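Local coordinates for uncharacterized protein (Bacteroides ovatus, PDB 4DQA), which is of unknown function but may bind carbohydrate, pairing an E-set-like N-terminal domain with a concanavalin A-like lectin/glucanase domain, at residues S161-E166 / V226-D231. Numbering follows the deposited sequence.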
loop_
_atom_site.group_PDB
_atom_site.type_symbol
_atom_site.label_atom_id
_atom_site.label_comp_id
_atom_site.label_asym_id
_atom_site.label_seq_id
_atom_site.Cartn_x
_atom_site.Cartn_y
_atom_site.Cartn_z
ATOM N N SER A 161 -24.133 -0.848 -4.190
ATOM C CA SER A 161 -24.687 0.460 -4.467
ATOM C C SER A 161 -23.530 1.366 -4.778
ATOM O O SER A 161 -23.269 1.668 -5.938
ATOM C CB SER A 161 -25.554 0.963 -3.304
ATOM O OG SER A 161 -24.865 0.863 -2.075
ATOM N N SER A 162 -22.782 1.762 -3.759
ATOM C CA SER A 162 -21.496 2.400 -4.000
ATOM C C SER A 162 -20.433 1.314 -4.112
ATOM O O SER A 162 -20.507 0.285 -3.436
ATOM C CB SER A 162 -21.145 3.354 -2.880
ATOM O OG SER A 162 -22.138 4.374 -2.815
ATOM N N PHE A 163 -19.465 1.507 -4.993
ATOM C CA PHE A 163 -18.448 0.482 -5.161
ATOM C C PHE A 163 -17.208 1.039 -5.824
ATOM O O PHE A 163 -17.197 2.168 -6.330
ATOM C CB PHE A 163 -19.002 -0.681 -5.988
ATOM C CG PHE A 163 -19.173 -0.347 -7.431
ATOM C CD1 PHE A 163 -20.315 0.293 -7.860
ATOM C CD2 PHE A 163 -18.170 -0.627 -8.346
ATOM C CE1 PHE A 163 -20.484 0.647 -9.191
ATOM C CE2 PHE A 163 -18.334 -0.277 -9.691
ATOM C CZ PHE A 163 -19.492 0.366 -10.094
ATOM N N THR A 164 -16.172 0.209 -5.791
ATOM C CA THR A 164 -14.887 0.492 -6.431
ATOM C C THR A 164 -14.335 -0.771 -7.040
ATOM O O THR A 164 -14.347 -1.839 -6.411
ATOM C CB THR A 164 -13.863 1.005 -5.403
ATOM O OG1 THR A 164 -14.377 2.162 -4.753
ATOM C CG2 THR A 164 -12.542 1.362 -6.071
ATOM N N TYR A 165 -13.837 -0.652 -8.267
ATOM C CA TYR A 165 -12.960 -1.660 -8.853
ATOM C C TYR A 165 -11.599 -1.000 -8.934
ATOM O O TYR A 165 -11.511 0.148 -9.365
ATOM C CB TYR A 165 -13.324 -1.990 -10.302
ATOM C CG TYR A 165 -14.652 -2.653 -10.601
ATOM C CD1 TYR A 165 -15.462 -3.186 -9.608
ATOM C CD2 TYR A 165 -15.086 -2.759 -11.931
ATOM C CE1 TYR A 165 -16.664 -3.811 -9.920
ATOM C CE2 TYR A 165 -16.290 -3.373 -12.252
ATOM C CZ TYR A 165 -17.069 -3.911 -11.252
ATOM O OH TYR A 165 -18.271 -4.527 -11.556
ATOM N N GLU A 166 -10.536 -1.709 -8.596
ATOM C CA GLU A 166 -9.193 -1.157 -8.819
ATOM C C GLU A 166 -8.191 -2.260 -9.080
ATOM O O GLU A 166 -8.388 -3.405 -8.684
ATOM C CB GLU A 166 -8.695 -0.247 -7.700
ATOM C CG GLU A 166 -8.596 -0.924 -6.366
ATOM C CD GLU A 166 -7.999 -0.045 -5.274
ATOM O OE1 GLU A 166 -7.179 0.832 -5.599
ATOM O OE2 GLU A 166 -8.310 -0.263 -4.072
ATOM N N VAL A 226 -5.382 1.638 -12.068
ATOM C CA VAL A 226 -6.662 2.011 -12.653
ATOM C C VAL A 226 -7.768 1.751 -11.649
ATOM O O VAL A 226 -7.724 0.789 -10.893
ATOM C CB VAL A 226 -6.952 1.296 -13.977
ATOM C CG1 VAL A 226 -5.835 1.583 -15.014
ATOM C CG2 VAL A 226 -7.141 -0.191 -13.797
ATOM N N ALA A 227 -8.760 2.638 -11.614
ATOM C CA ALA A 227 -9.896 2.478 -10.702
ATOM C C ALA A 227 -11.179 3.035 -11.298
ATOM O O ALA A 227 -11.175 4.017 -12.056
ATOM C CB ALA A 227 -9.623 3.139 -9.347
ATOM N N LEU A 228 -12.286 2.387 -10.957
ATOM C CA LEU A 228 -13.622 2.875 -11.272
ATOM C C LEU A 228 -14.350 2.985 -9.935
ATOM O O LEU A 228 -14.358 2.015 -9.172
ATOM C CB LEU A 228 -14.329 1.853 -12.140
ATOM C CG LEU A 228 -15.846 2.013 -12.276
ATOM C CD1 LEU A 228 -16.212 3.271 -13.053
ATOM C CD2 LEU A 228 -16.437 0.788 -12.934
ATOM N N THR A 229 -14.962 4.133 -9.673
ATOM C CA THR A 229 -15.753 4.320 -8.457
ATOM C C THR A 229 -17.151 4.772 -8.829
ATOM O O THR A 229 -17.353 5.427 -9.853
ATOM C CB THR A 229 -15.139 5.351 -7.481
ATOM O OG1 THR A 229 -15.159 6.663 -8.056
ATOM C CG2 THR A 229 -13.711 4.966 -7.093
ATOM N N TYR A 230 -18.115 4.417 -7.997
ATOM C CA TYR A 230 -19.444 5.024 -8.087
ATOM C C TYR A 230 -19.927 5.286 -6.678
ATOM O O TYR A 230 -19.916 4.393 -5.842
ATOM C CB TYR A 230 -20.420 4.084 -8.771
ATOM C CG TYR A 230 -21.857 4.556 -8.819
ATOM C CD1 TYR A 230 -22.192 5.810 -9.314
ATOM C CD2 TYR A 230 -22.878 3.714 -8.428
ATOM C CE1 TYR A 230 -23.519 6.217 -9.403
ATOM C CE2 TYR A 230 -24.208 4.115 -8.515
ATOM C CZ TYR A 230 -24.513 5.356 -9.005
ATOM O OH TYR A 230 -25.830 5.737 -9.081
ATOM N N ASP A 231 -20.311 6.531 -6.445
ATOM C CA ASP A 231 -20.891 6.974 -5.181
ATOM C C ASP A 231 -22.388 7.092 -5.424
ATOM O O ASP A 231 -22.837 8.053 -6.042
ATOM C CB ASP A 231 -20.291 8.326 -4.805
ATOM C CG ASP A 231 -20.686 8.787 -3.412
ATOM O OD1 ASP A 231 -21.894 8.786 -3.082
ATOM O OD2 ASP A 231 -19.767 9.159 -2.651
#
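The carbonyl oxygen of Y165 accepts the N-H of L228 at 2.9 Å (Y165 O to L228 N) and also receives a CA-H...O contact from A227 CA at 3.1 Å. L228 O takes the N-H of Y165 in return, and F163 and Y230 exchange a second such pair, Y230 N pointing at F163 O with an N-H...O angle of 163°. These two hydrogen-bonded pairs alternate with the non-hydrogen-bonded pairs T164–T229 and E166–A227. They join strands 163-171 and 223-231, antiparallel neighbours in a sheet of the concanavalin A-like domain, where 282-289 and 236-241 flank them. On one face, CD2 of L228 meets the edge of the F163 ring (CE2, 3.9 Å) and also touches CD2 of Y165. With CG tucked between its backbone N and carbonyl carbon (chi1 72°), F163 leans its ring toward strand 223-231, where CE1 packs 3.5 Å from Y230 CB; CE2 lies over a face of the Y165 ring, offset toward the rim. S161 O, buried without a polar partner, lies 3.2 Å from Y230 CD2. On the other face T164 and T229 lie side by side, T164 OG1 hydrogen-bonded to V291 O, while E166 OE2 forms a salt bridge with R287 and accepts a hydrogen bond from W289 NE1.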